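Local structure of arylmalonate decarboxylase (Bordetella bronchiseptica, 3IXL) at residues 215-220 with 234-239; 24-29 with 193-198; 36-41 with 49-54. The protein catalyses the enantioselective decarboxylation of 2-aryl-2-methylmalonate to 2-arylpropionate and carbon dioxide. The protein carries 2 engineered substitutions. All coordinates share one frame; numbering follows the deposited sequence.

Interaction 1 of 3, residues 215-220 with 234-239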
ATOM      1  N   GLY A 215      -0.196  -4.295   0.202  1.00  5.12           N
ATOM      2  CA  GLY A 215       0.183  -4.351   1.619  1.00  4.58           C
ATOM      3  C   GLY A 215      -0.142  -5.704   2.231  1.00  4.29           C
ATOM      4  O   GLY A 215       0.672  -6.281   2.961  1.00  5.22           O
ATOM      5  N   PHE A 216      -1.334  -6.220   1.935  1.00  4.76           N
ATOM      6  CA  PHE A 216      -1.711  -7.550   2.409  1.00  4.97           C
ATOM      7  C   PHE A 216      -0.833  -8.640   1.824  1.00  5.34           C
ATOM      8  O   PHE A 216      -0.344  -9.494   2.544  1.00  6.25           O
ATOM      9  CB  PHE A 216      -3.189  -7.839   2.116  1.00  5.52           C
ATOM     10  CG  PHE A 216      -4.119  -7.201   3.100  1.00  4.86           C
ATOM     11  CD1 PHE A 216      -4.645  -5.941   2.865  1.00  5.83           C
ATOM     12  CD2 PHE A 216      -4.425  -7.850   4.294  1.00  6.00           C
ATOM     13  CE1 PHE A 216      -5.478  -5.331   3.798  1.00  7.03           C
ATOM     14  CE2 PHE A 216      -5.260  -7.257   5.238  1.00  7.14           C
ATOM     15  CZ  PHE A 216      -5.783  -5.998   4.997  1.00  7.05           C
ATOM     16  N   TRP A 217      -0.635  -8.589   0.511  1.00  5.32           N
ATOM     17  CA  TRP A 217       0.181  -9.577  -0.185  1.00  5.76           C
ATOM     18  C   TRP A 217       1.581  -9.628   0.427  1.00  5.55           C
ATOM     19  O   TRP A 217       2.141 -10.698   0.675  1.00  5.93           O
ATOM     20  CB  TRP A 217       0.245  -9.184  -1.667  1.00  5.97           C
ATOM     21  CG  TRP A 217       1.209  -9.989  -2.481  1.00  6.76           C
ATOM     22  CD1 TRP A 217       0.983 -11.206  -3.052  1.00  8.54           C
ATOM     23  CD2 TRP A 217       2.542  -9.613  -2.840  1.00  9.02           C
ATOM     24  NE1 TRP A 217       2.109 -11.623  -3.733  1.00  9.35           N
ATOM     25  CE2 TRP A 217       3.079 -10.661  -3.614  1.00  9.06           C
ATOM     26  CE3 TRP A 217       3.338  -8.493  -2.570  1.00  8.59           C
ATOM     27  CZ2 TRP A 217       4.385 -10.621  -4.120  1.00 10.08           C
ATOM     28  CZ3 TRP A 217       4.633  -8.457  -3.073  1.00  9.89           C
ATOM     29  CH2 TRP A 217       5.140  -9.514  -3.838  1.00  9.82           C
ATOM     30  N   ASP A 218       2.139  -8.454   0.681  1.00  5.59           N
ATOM     31  CA  ASP A 218       3.501  -8.321   1.173  1.00  6.02           C
ATOM     32  C   ASP A 218       3.629  -8.765   2.626  1.00  6.21           C
ATOM     33  O   ASP A 218       4.631  -9.384   3.000  1.00  6.68           O
ATOM     34  CB  ASP A 218       3.923  -6.859   1.002  1.00  5.93           C
ATOM     35  CG  ASP A 218       5.276  -6.560   1.588  1.00  7.10           C
ATOM     36  OD1 ASP A 218       5.327  -5.825   2.609  1.00  7.73           O
ATOM     37  OD2 ASP A 218       6.283  -7.013   0.996  1.00  7.24           O
ATOM     38  N   ALA A 219       2.620  -8.457   3.446  1.00  6.48           N
ATOM     39  CA  ALA A 219       2.613  -8.909   4.837  1.00  6.43           C
ATOM     40  C   ALA A 219       2.506 -10.429   4.913  1.00  6.61           C
ATOM     41  O   ALA A 219       3.191 -11.074   5.713  1.00  7.30           O
ATOM     42  CB  ALA A 219       1.469  -8.261   5.594  1.00  6.81           C
ATOM     43  N   VAL A 220       1.664 -11.003   4.057  1.00  6.68           N
ATOM     44  CA  VAL A 220       1.502 -12.456   4.011  1.00  8.14           C
ATOM     45  C   VAL A 220       2.783 -13.114   3.506  1.00  8.53           C
ATOM     46  O   VAL A 220       3.191 -14.173   3.999  1.00  8.95           O
ATOM     47  CB  VAL A 220       0.268 -12.852   3.172  1.00  8.09           C
ATOM     48  CG1 VAL A 220       0.213 -14.345   2.939  1.00  9.29           C
ATOM     49  CG2 VAL A 220      -1.000 -12.376   3.863  1.00  9.31           C
ATOM     50  N   GLY A 234      -6.330  -9.743  -9.134  1.00  9.84           N
ATOM     51  CA  GLY A 234      -5.239  -9.222  -9.942  1.00  9.32           C
ATOM     52  C   GLY A 234      -4.079 -10.174 -10.093  1.00  8.79           C
ATOM     53  O   GLY A 234      -3.914 -11.103  -9.292  1.00  8.31           O
ATOM     54  N   ARG A 235      -3.258  -9.905 -11.099  1.00  8.95           N
ATOM     55  CA  ARG A 235      -2.072 -10.702 -11.376  1.00  8.72           C
ATOM     56  C   ARG A 235      -1.098 -10.818 -10.202  1.00  8.48           C
ATOM     57  O   ARG A 235      -0.416 -11.832 -10.058  1.00  8.66           O
ATOM     58  CB  ARG A 235      -1.372 -10.156 -12.615  1.00  9.15           C
ATOM     59  CG  ARG A 235      -2.145 -10.495 -13.898  1.00 11.13           C
ATOM     60  CD  ARG A 235      -1.648  -9.759 -15.114  1.00 13.86           C
ATOM     61  NE  ARG A 235      -0.227  -9.966 -15.354  1.00 16.06           N
ATOM     62  CZ  ARG A 235       0.454  -9.341 -16.307  1.00 18.86           C
ATOM     63  NH1 ARG A 235      -0.168  -8.492 -17.119  1.00 19.28           N
ATOM     64  NH2 ARG A 235       1.750  -9.568 -16.454  1.00 20.39           N
ATOM     65  N   LEU A 236      -1.024  -9.788  -9.360  1.00  8.33           N
ATOM     66  CA  LEU A 236      -0.125  -9.855  -8.209  1.00  7.93           C
ATOM     67  C   LEU A 236      -0.406 -11.122  -7.401  1.00  8.23           C
ATOM     68  O   LEU A 236       0.514 -11.857  -7.004  1.00  8.85           O
ATOM     69  CB  LEU A 236      -0.281  -8.620  -7.314  1.00  7.82           C
ATOM     70  CG  LEU A 236       0.665  -8.612  -6.110  1.00  7.84           C
ATOM     71  CD1 LEU A 236       2.131  -8.584  -6.512  1.00  9.23           C
ATOM     72  CD2 LEU A 236       0.346  -7.436  -5.186  1.00  8.61           C
ATOM     73  N   PHE A 237      -1.688 -11.383  -7.178  1.00  8.15           N
ATOM     74  CA  PHE A 237      -2.101 -12.523  -6.383  1.00  9.00           C
ATOM     75  C   PHE A 237      -2.143 -13.803  -7.184  1.00  9.96           C
ATOM     76  O   PHE A 237      -1.693 -14.852  -6.710  1.00 11.12           O
ATOM     77  CB  PHE A 237      -3.477 -12.266  -5.774  1.00  8.66           C
ATOM     78  CG  PHE A 237      -3.496 -11.104  -4.844  1.00  8.36           C
ATOM     79  CD1 PHE A 237      -3.901  -9.849  -5.281  1.00  9.00           C
ATOM     80  CD2 PHE A 237      -3.051 -11.247  -3.537  1.00  8.31           C
ATOM     81  CE1 PHE A 237      -3.890  -8.755  -4.410  1.00  8.62           C
ATOM     82  CE2 PHE A 237      -3.039 -10.161  -2.660  1.00  7.97           C
ATOM     83  CZ  PHE A 237      -3.453  -8.920  -3.091  1.00  8.38           C
ATOM     84  N   ASP A 238      -2.698 -13.724  -8.387  1.00 10.35           N
ATOM     85  CA  ASP A 238      -3.003 -14.944  -9.119  1.00 11.12           C
ATOM     86  C   ASP A 238      -1.790 -15.567  -9.796  1.00 11.49           C
ATOM     87  O   ASP A 238      -1.824 -16.749 -10.156  1.00 12.10           O
ATOM     88  CB  ASP A 238      -4.180 -14.726 -10.068  1.00 11.24           C
ATOM     89  CG  ASP A 238      -5.494 -14.520  -9.318  1.00 12.94           C
ATOM     90  OD1 ASP A 238      -5.523 -14.688  -8.065  1.00 13.44           O
ATOM     91  OD2 ASP A 238      -6.498 -14.168  -9.975  1.00 14.55           O
ATOM     92  N   GLU A 239      -0.711 -14.804  -9.930  1.00 12.28           N
ATOM     93  CA  GLU A 239       0.503 -15.345 -10.551  1.00 13.49           C
ATOM     94  C   GLU A 239       1.421 -16.064  -9.557  1.00 14.55           C
ATOM     95  O   GLU A 239       2.626 -15.810  -9.482  1.00 14.07           O
ATOM     96  CB  GLU A 239       1.211 -14.283 -11.383  1.00 13.46           C
ATOM     97  CG  GLU A 239       0.391 -13.913 -12.608  1.00 14.43           C
ATOM     98  CD  GLU A 239       1.081 -12.942 -13.541  1.00 16.65           C
ATOM     99  OE1 GLU A 239       2.214 -12.499 -13.262  1.00 18.53           O
ATOM    100  OE2 GLU A 239       0.475 -12.612 -14.581  1.00 20.05           O
TER
HETATM  101  O   HOH W   1       1.142 -14.095  -5.327  1.00 16.21           O
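Three groups from Trp217, Leu236 and Phe237 grip one water molecule. The water accepts from Trp217 NE1 at 3.1 Å. It gives one hydrogen to Leu236 O at 2.9 Å and the other to Phe237 O at 3.2 Å. The indole N-H therefore reaches the backbone of 234-239 through the water. No direct hydrogen bond joins the two segments. The water lies in the indole plane, at the ring edge.

The rest of the contact is apolar. Leu236 lies over one face of the indole, and the two side chains cross at about a right angle. Its CD1 makes a CH-pi contact, 3.7 Å from the centroid of the Trp217 six-membered ring and close to the ring normal. CD2 of Leu236 sits nearer the other ring, 3.8 Å from Trp217 CG. The Trp217 chi1 of 172° swings CG opposite the backbone N, and the indole extends out from its helix toward the short one.

Helix 211-222 follows strand 208-210 of one parallel sheet. It then packs against strand 8-13 of the other through Phe216, Ala219 and Val220. Helix 235-238 is a single turn near the C-terminus, with Gly234 as its N-cap residue. The contact lays this late turn on the flank of the longer helix.

Phe237 meets the base of the same tryptophan. Its CE2 is 3.6 Å from Trp217 CB. The indole also turns an edge to the phenyl face in an offset edge-to-face pair, with planes at 89° and the Trp217 five-membered ring centroid 5.5 Å from that of Phe237. On the far side of the short turn, Arg235 NE forms a salt bridge to Glu239 OE2 at 2.8 Å, meeting the oxygen from above the carboxylate plane.

Interaction 2 of 3, residues 24-29 with 193-198; sequences GARLYP and TLDAIP
Arg26 CG lies beside the backbone N and opposite the carbonyl carbon, and the chain then bends at chi3 (72°). This bend lays the guanidinium over Leu194 and brings it up to Asp195. CG of Leu194 also sits next to its backbone N, and from there the two methyls go to different partners, CD1 to Arg26 and CD2 to Leu27.

The arginine and Leu194 side chains run toward each other and overlap. CD1 of Leu194 is 3.8 Å from Arg26 CB. The same methyl lies over one face of the guanidinium, displaced from the middle of the group. The flat group thus has a hydrocarbon surface on that face and polar partners at its edge. Arg26 NH2 forms a salt bridge to Asp195 OD1 at 3.1 Å. As a hydrogen bond it is weak, with an N-H...O angle of 121°, and the guanidinium and carboxylate planes stand 67° apart. Arg26 NH1 donates to a water at 3.0 Å. That water in turn gives a weak hydrogen bond to Asp195 OD2, so both carboxylate oxygens are tied to the arginine, one of them indirectly.

Two four-stranded parallel sheets flanked by helices make up the halves of the fold, consistent with the aspartate/glutamate racemase clan, and the contact joins them. Helix 23-27 lies between strands 8-13 and 33-37 of one sheet in sequence. Residues 193-198 follow strand 183-187 of the other and include the first turn of the helix that runs on to 204.

Leu27 and Leu194 are buried, while Asp195 is exposed. The two leucines touch through their methyl groups, CD2 to CD2 at 3.7 Å. Tyr233 packs on Arg26, Leu27 and Leu194, while Pro213 of helix 211-222 also touches Leu194.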
ATOM      1  N   GLY A  24      -8.651  -7.300   3.718  1.00  9.25           N
ATOM      2  CA  GLY A  24      -8.110  -8.544   4.291  1.00  9.66           C
ATOM      3  C   GLY A  24      -9.115  -9.681   4.330  1.00  9.54           C
ATOM      4  O   GLY A  24      -8.772 -10.833   4.042  1.00  9.88           O
ATOM      5  N   ALA A  25     -10.352  -9.343   4.682  1.00  9.95           N
ATOM      6  CA  ALA A  25     -11.438 -10.324   4.788  1.00 10.24           C
ATOM      7  C   ALA A  25     -11.814 -10.930   3.440  1.00 10.13           C
ATOM      8  O   ALA A  25     -12.362 -12.029   3.381  1.00 11.58           O
ATOM      9  CB  ALA A  25     -12.651  -9.694   5.438  1.00 10.82           C
ATOM     10  N   ARG A  26     -11.513 -10.209   2.361  1.00  9.33           N
ATOM     11  CA  ARG A  26     -11.811 -10.658   1.012  1.00  9.31           C
ATOM     12  C   ARG A  26     -10.631 -11.410   0.396  1.00  8.51           C
ATOM     13  O   ARG A  26     -10.790 -12.493  -0.159  1.00  9.34           O
ATOM     14  CB  ARG A  26     -12.214  -9.449   0.168  1.00  9.34           C
ATOM     15  CG  ARG A  26     -13.559  -8.845   0.607  1.00 10.81           C
ATOM     16  CD  ARG A  26     -13.845  -7.489  -0.029  1.00 11.15           C
ATOM     17  NE  ARG A  26     -14.158  -7.608  -1.449  1.00 13.04           N
ATOM     18  CZ  ARG A  26     -14.260  -6.580  -2.291  1.00 14.24           C
ATOM     19  NH1 ARG A  26     -14.051  -5.335  -1.866  1.00 14.74           N
ATOM     20  NH2 ARG A  26     -14.555  -6.802  -3.566  1.00 14.02           N
ATOM     21  N   LEU A  27      -9.434 -10.859   0.546  1.00  8.37           N
ATOM     22  CA  LEU A  27      -8.240 -11.483  -0.019  1.00  8.04           C
ATOM     23  C   LEU A  27      -7.840 -12.767   0.691  1.00  7.94           C
ATOM     24  O   LEU A  27      -7.524 -13.775   0.052  1.00  7.37           O
ATOM     25  CB  LEU A  27      -7.058 -10.514   0.036  1.00  8.63           C
ATOM     26  CG  LEU A  27      -7.127  -9.281  -0.858  1.00  8.01           C
ATOM     27  CD1 LEU A  27      -6.042  -8.295  -0.451  1.00  8.80           C
ATOM     28  CD2 LEU A  27      -6.970  -9.689  -2.303  1.00 10.25           C
ATOM     29  N   TYR A  28      -7.826 -12.701   2.020  1.00  7.82           N
ATOM     30  CA  TYR A  28      -7.313 -13.771   2.862  1.00  8.15           C
ATOM     31  C   TYR A  28      -8.303 -14.053   3.985  1.00  9.18           C
ATOM     32  O   TYR A  28      -7.997 -13.807   5.153  1.00  8.90           O
ATOM     33  CB  TYR A  28      -5.952 -13.365   3.446  1.00  7.36           C
ATOM     34  CG  TYR A  28      -4.865 -13.131   2.412  1.00  6.44           C
ATOM     35  CD1 TYR A  28      -4.501 -11.840   2.043  1.00  6.99           C
ATOM     36  CD2 TYR A  28      -4.185 -14.205   1.829  1.00  7.32           C
ATOM     37  CE1 TYR A  28      -3.495 -11.614   1.107  1.00  6.40           C
ATOM     38  CE2 TYR A  28      -3.180 -13.998   0.891  1.00  7.93           C
ATOM     39  CZ  TYR A  28      -2.831 -12.697   0.543  1.00  6.29           C
ATOM     40  OH  TYR A  28      -1.843 -12.458  -0.392  1.00  7.47           O
ATOM     41  N   PRO A  29      -9.494 -14.590   3.641  1.00 10.10           N
ATOM     42  CA  PRO A  29     -10.555 -14.745   4.637  1.00 10.82           C
ATOM     43  C   PRO A  29     -10.191 -15.666   5.790  1.00 11.59           C
ATOM     44  O   PRO A  29     -10.774 -15.538   6.868  1.00 12.51           O
ATOM     45  CB  PRO A  29     -11.716 -15.359   3.845  1.00 10.87           C
ATOM     46  CG  PRO A  29     -11.127 -15.868   2.597  1.00 11.39           C
ATOM     47  CD  PRO A  29      -9.920 -15.043   2.303  1.00  9.87           C
ATOM     48  N   THR A 193     -10.196  -0.803  -3.771  1.00  6.94           N
ATOM     49  CA  THR A 193      -9.766  -1.021  -5.147  1.00  6.75           C
ATOM     50  C   THR A 193      -9.960  -2.439  -5.672  1.00  6.76           C
ATOM     51  O   THR A 193      -9.640  -2.702  -6.829  1.00  6.77           O
ATOM     52  CB  THR A 193      -8.261  -0.712  -5.303  1.00  6.84           C
ATOM     53  OG1 THR A 193      -7.489  -1.653  -4.538  1.00  6.43           O
ATOM     54  CG2 THR A 193      -7.946   0.709  -4.835  1.00  6.82           C
ATOM     55  N   LEU A 194     -10.450  -3.355  -4.834  1.00  7.14           N
ATOM     56  CA  LEU A 194     -10.438  -4.770  -5.224  1.00  7.52           C
ATOM     57  C   LEU A 194     -11.239  -5.101  -6.482  1.00  8.23           C
ATOM     58  O   LEU A 194     -10.848  -5.987  -7.241  1.00  9.04           O
ATOM     59  CB  LEU A 194     -10.853  -5.679  -4.056  1.00  7.39           C
ATOM     60  CG  LEU A 194      -9.819  -5.869  -2.937  1.00  7.97           C
ATOM     61  CD1 LEU A 194     -10.407  -6.732  -1.843  1.00  8.20           C
ATOM     62  CD2 LEU A 194      -8.539  -6.485  -3.451  1.00  9.24           C
ATOM     63  N   ASP A 195     -12.354  -4.410  -6.705  1.00  8.17           N
ATOM     64  CA  ASP A 195     -13.151  -4.661  -7.911  1.00  9.07           C
ATOM     65  C   ASP A 195     -12.596  -3.912  -9.122  1.00  8.86           C
ATOM     66  O   ASP A 195     -12.832  -4.310 -10.266  1.00  9.90           O
ATOM     67  CB  ASP A 195     -14.616  -4.298  -7.677  1.00  9.64           C
ATOM     68  CG  ASP A 195     -15.319  -5.257  -6.731  1.00 12.90           C
ATOM     69  OD1 ASP A 195     -14.896  -6.425  -6.617  1.00 17.04           O
ATOM     70  OD2 ASP A 195     -16.312  -4.839  -6.107  1.00 16.98           O
ATOM     71  N   ALA A 196     -11.828  -2.854  -8.871  1.00  7.74           N
ATOM     72  CA  ALA A 196     -11.227  -2.075  -9.960  1.00  7.33           C
ATOM     73  C   ALA A 196     -10.075  -2.799 -10.636  1.00  7.25           C
ATOM     74  O   ALA A 196      -9.943  -2.762 -11.868  1.00  7.64           O
ATOM     75  CB  ALA A 196     -10.770  -0.706  -9.458  1.00  7.65           C
ATOM     76  N   ILE A 197      -9.234  -3.450  -9.836  1.00  7.46           N
ATOM     77  CA  ILE A 197      -8.000  -4.062 -10.339  1.00  8.18           C
ATOM     78  C   ILE A 197      -8.216  -5.041 -11.510  1.00  8.36           C
ATOM     79  O   ILE A 197      -7.618  -4.847 -12.567  1.00  8.35           O
ATOM     80  CB  ILE A 197      -7.171  -4.731  -9.208  1.00  8.19           C
ATOM     81  CG1 ILE A 197      -6.724  -3.689  -8.176  1.00  9.18           C
ATOM     82  CG2 ILE A 197      -5.957  -5.474  -9.789  1.00  9.03           C
ATOM     83  CD1 ILE A 197      -6.307  -4.323  -6.847  1.00 10.19           C
ATOM     84  N   PRO A 198      -9.051  -6.090 -11.333  1.00  8.57           N
ATOM     85  CA  PRO A 198      -9.199  -7.019 -12.464  1.00  9.06           C
ATOM     86  C   PRO A 198      -9.794  -6.365 -13.705  1.00  9.46           C
ATOM     87  O   PRO A 198      -9.499  -6.793 -14.813  1.00  9.93           O
ATOM     88  CB  PRO A 198     -10.138  -8.110 -11.920  1.00  9.10           C
ATOM     89  CG  PRO A 198     -10.849  -7.474 -10.769  1.00  9.56           C
ATOM     90  CD  PRO A 198      -9.846  -6.518 -10.163  1.00  8.83           C
TER
HETATM   91  O   HOH W   2     -14.332  -3.226  -3.984  1.00 22.90           O

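Interaction 3 of 3, residues 36-41 with 49-54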
ATOM      1  N   SER A  36      -3.653  -1.618  14.780  1.00  7.27           N
ATOM      2  CA  SER A  36      -3.479  -0.578  15.768  1.00  7.75           C
ATOM      3  C   SER A  36      -3.451   0.745  15.007  1.00  7.97           C
ATOM      4  O   SER A  36      -2.747   0.871  13.994  1.00  7.89           O
ATOM      5  CB  SER A  36      -2.191  -0.818  16.551  1.00  8.16           C
ATOM      6  OG  SER A  36      -2.121   0.039  17.682  1.00 10.80           O
ATOM      7  N   GLY A  37      -4.233   1.718  15.475  1.00  8.26           N
ATOM      8  CA  GLY A  37      -4.472   2.957  14.734  1.00  8.61           C
ATOM      9  C   GLY A  37      -3.679   4.173  15.158  1.00  9.18           C
ATOM     10  O   GLY A  37      -3.569   4.469  16.350  1.00  9.75           O
ATOM     11  N   LEU A  38      -3.168   4.904  14.173  1.00  9.41           N
ATOM     12  CA  LEU A  38      -2.329   6.076  14.418  1.00  9.71           C
ATOM     13  C   LEU A  38      -3.098   7.336  14.762  1.00  9.77           C
ATOM     14  O   LEU A  38      -2.586   8.175  15.499  1.00 10.29           O
ATOM     15  CB  LEU A  38      -1.464   6.370  13.194  1.00  9.95           C
ATOM     16  CG  LEU A  38      -0.428   5.307  12.860  1.00  9.78           C
ATOM     17  CD1 LEU A  38       0.104   5.495  11.460  1.00 11.95           C
ATOM     18  CD2 LEU A  38       0.714   5.395  13.848  1.00 12.67           C
ATOM     19  N   GLY A  39      -4.296   7.487  14.203  1.00  9.63           N
ATOM     20  CA  GLY A  39      -5.035   8.740  14.311  1.00 10.37           C
ATOM     21  C   GLY A  39      -4.556   9.824  13.365  1.00 10.24           C
ATOM     22  O   GLY A  39      -4.551  11.002  13.725  1.00 11.29           O
ATOM     23  N   LEU A  40      -4.158   9.441  12.152  1.00 10.39           N
ATOM     24  CA  LEU A  40      -3.730  10.412  11.144  1.00 10.54           C
ATOM     25  C   LEU A  40      -4.848  11.401  10.835  1.00 11.15           C
ATOM     26  O   LEU A  40      -5.992  10.996  10.632  1.00 11.98           O
ATOM     27  CB  LEU A  40      -3.307   9.681   9.857  1.00 10.41           C
ATOM     28  CG  LEU A  40      -2.850  10.525   8.662  1.00 10.11           C
ATOM     29  CD1 LEU A  40      -1.537  11.241   8.980  1.00  9.71           C
ATOM     30  CD2 LEU A  40      -2.696   9.658   7.426  1.00 10.62           C
ATOM     31  N   GLY A  41      -4.505  12.689  10.791  1.00 11.13           N
ATOM     32  CA  GLY A  41      -5.498  13.747  10.597  1.00 11.32           C
ATOM     33  C   GLY A  41      -5.790  14.143   9.159  1.00 11.65           C
ATOM     34  O   GLY A  41      -6.898  14.578   8.839  1.00 13.08           O
ATOM     35  N   ASP A  49       3.683  14.184   9.872  1.00  9.33           N
ATOM     36  CA  ASP A  49       4.612  14.617  10.908  1.00  9.85           C
ATOM     37  C   ASP A  49       4.003  14.461  12.306  1.00  9.86           C
ATOM     38  O   ASP A  49       4.731  14.221  13.274  1.00 10.11           O
ATOM     39  CB  ASP A  49       5.029  16.067  10.672  1.00  9.99           C
ATOM     40  CG  ASP A  49       6.065  16.218   9.567  1.00 11.04           C
ATOM     41  OD1 ASP A  49       6.604  15.211   9.049  1.00 12.62           O
ATOM     42  OD2 ASP A  49       6.350  17.385   9.220  1.00 12.75           O
ATOM     43  N   ALA A  50       2.679  14.581  12.404  1.00 10.24           N
ATOM     44  CA  ALA A  50       1.997  14.512  13.701  1.00 10.49           C
ATOM     45  C   ALA A  50       1.851  13.097  14.275  1.00 10.74           C
ATOM     46  O   ALA A  50       1.573  12.939  15.466  1.00 11.38           O
ATOM     47  CB  ALA A  50       0.642  15.195  13.639  1.00 10.77           C
ATOM     48  N   VAL A  51       2.024  12.072  13.440  1.00  9.77           N
ATOM     49  CA  VAL A  51       1.867  10.684  13.903  1.00  9.94           C
ATOM     50  C   VAL A  51       3.073   9.782  13.650  1.00  9.52           C
ATOM     51  O   VAL A  51       3.155   8.693  14.227  1.00  9.03           O
ATOM     52  CB  VAL A  51       0.600   9.990  13.317  1.00  9.77           C
ATOM     53  CG1 VAL A  51      -0.661  10.699  13.779  1.00 10.97           C
ATOM     54  CG2 VAL A  51       0.672   9.879  11.789  1.00 11.00           C
ATOM     55  N   ILE A  52       3.993  10.214  12.785  1.00  8.74           N
ATOM     56  CA  ILE A  52       5.076   9.330  12.340  1.00  9.51           C
ATOM     57  C   ILE A  52       5.919   8.805  13.509  1.00  9.79           C
ATOM     58  O   ILE A  52       6.407   7.678  13.475  1.00  9.99           O
ATOM     59  CB  ILE A  52       5.966  10.005  11.257  1.00  9.63           C
ATOM     60  CG1 ILE A  52       6.989   9.026  10.664  1.00  9.86           C
ATOM     61  CG2 ILE A  52       6.701  11.212  11.832  1.00 10.00           C
ATOM     62  CD1 ILE A  52       6.386   7.905   9.838  1.00 10.85           C
ATOM     63  N   GLU A  53       6.065   9.623  14.548  1.00 10.66           N
ATOM     64  CA  GLU A  53       6.905   9.255  15.681  1.00 11.33           C
ATOM     65  C   GLU A  53       6.315   8.137  16.529  1.00 11.23           C
ATOM     66  O   GLU A  53       7.035   7.515  17.314  1.00 12.29           O
ATOM     67  CB  GLU A  53       7.170  10.476  16.556  1.00 11.55           C
ATOM     68  CG  GLU A  53       7.938  11.561  15.819  1.00 13.90           C
ATOM     69  CD  GLU A  53       7.921  12.891  16.540  1.00 16.52           C
ATOM     70  OE1 GLU A  53       9.012  13.465  16.707  1.00 18.94           O
ATOM     71  OE2 GLU A  53       6.835  13.363  16.933  1.00 17.67           O
ATOM     72  N   SER A  54       5.017   7.889  16.376  1.00 10.50           N
ATOM     73  CA  SER A  54       4.332   6.860  17.154  1.00 10.73           C
ATOM     74  C   SER A  54       4.370   5.476  16.523  1.00 10.21           C
ATOM     75  O   SER A  54       3.953   4.510  17.144  1.00 10.01           O
ATOM     76  CB  SER A  54       2.882   7.262  17.418  1.00 10.63           C
ATOM     77  OG  SER A  54       2.105   7.238  16.227  1.00 12.79           O
TER
HETATM   78  O   HOH W   3      -0.522   7.352  17.174  1.00 21.87           O
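This contact belongs to a strand-loop-helix unit at the edge of the parallel sheet that holds strands 33-37 and 8-13. Strand 33-37 ends, the chain runs on through Leu38, Gly39 and Leu40, and helix 45-51 brings it back alongside that loop. Val51 is the central side chain. Its CG1 rests against the backbone of the loop, 3.6 Å from Leu38 O and also near Gly39 O. Its CG2 meets Leu40 CD1 at 3.8 Å, where the two side chains cross at about a right angle. With chi1 at -63°, CG1 lies beside the backbone N and reaches the loop carbonyls, while CG2, between N and the carbonyl carbon, is turned to Leu40.

Leu38 is turned toward 49-54 as well. Its CB is 4.2 Å from Val51 CB. Its CD2 presses close to Ser54 OG, at 3.3 Å, a tight approach of a methyl to a hydroxyl.

That hydroxyl is fixed in rotation. Ser54 OG donates to Val51 O at 2.7 Å, in the carbonyl plane and on a lone pair. Val51 O also accepts from Ser54 N at 3.0 Å, so one carbonyl is held by two donors of the same residue. A water gives a hydrogen to Ser54 OG and another to Leu38 O, both at 2.8 Å. It bridges the segments, which share no direct hydrogen bond. Gly39 has a positive phi of 79°, a backbone shape that favours glycine.

Leu40 comes near the bound 2-phenylacetic acid and touches the pocket residue Pro14, so the loop runs beside the pocket. Leu38 packs on Val55 and His58 of helix 55-64. Ile52 starts away from the loop and packs on Phe85 and Leu89 of helix 83-97. Backbone hydrogen bonds of Ser36 with Met11 and Val13, and of Leu38 with Val13, join the segment to strand 8-13.

Interactions 1 and 2 form one packed region, with centres 10 Å apart. Phe216 CE2 lies 3.3 Å from Gly24 CA. Tyr28 OH is 3.4 Å from Phe237 CE2, and Leu27 CD2 is 3.7 Å from Phe237 CZ. Interaction 3 is separate, its centre about 26 Å from that of interaction 1 and 25 Å from that of interaction 2. It lies across the chain's centre from interaction 1. Bound 2-phenylacetic acid is about 5 Å from the Leu40 side chain in interaction 3 and about 13 Å from that of Leu27 in interaction 2. Its pocket includes Pro14 and the engineered residues Cys74 and Ser188.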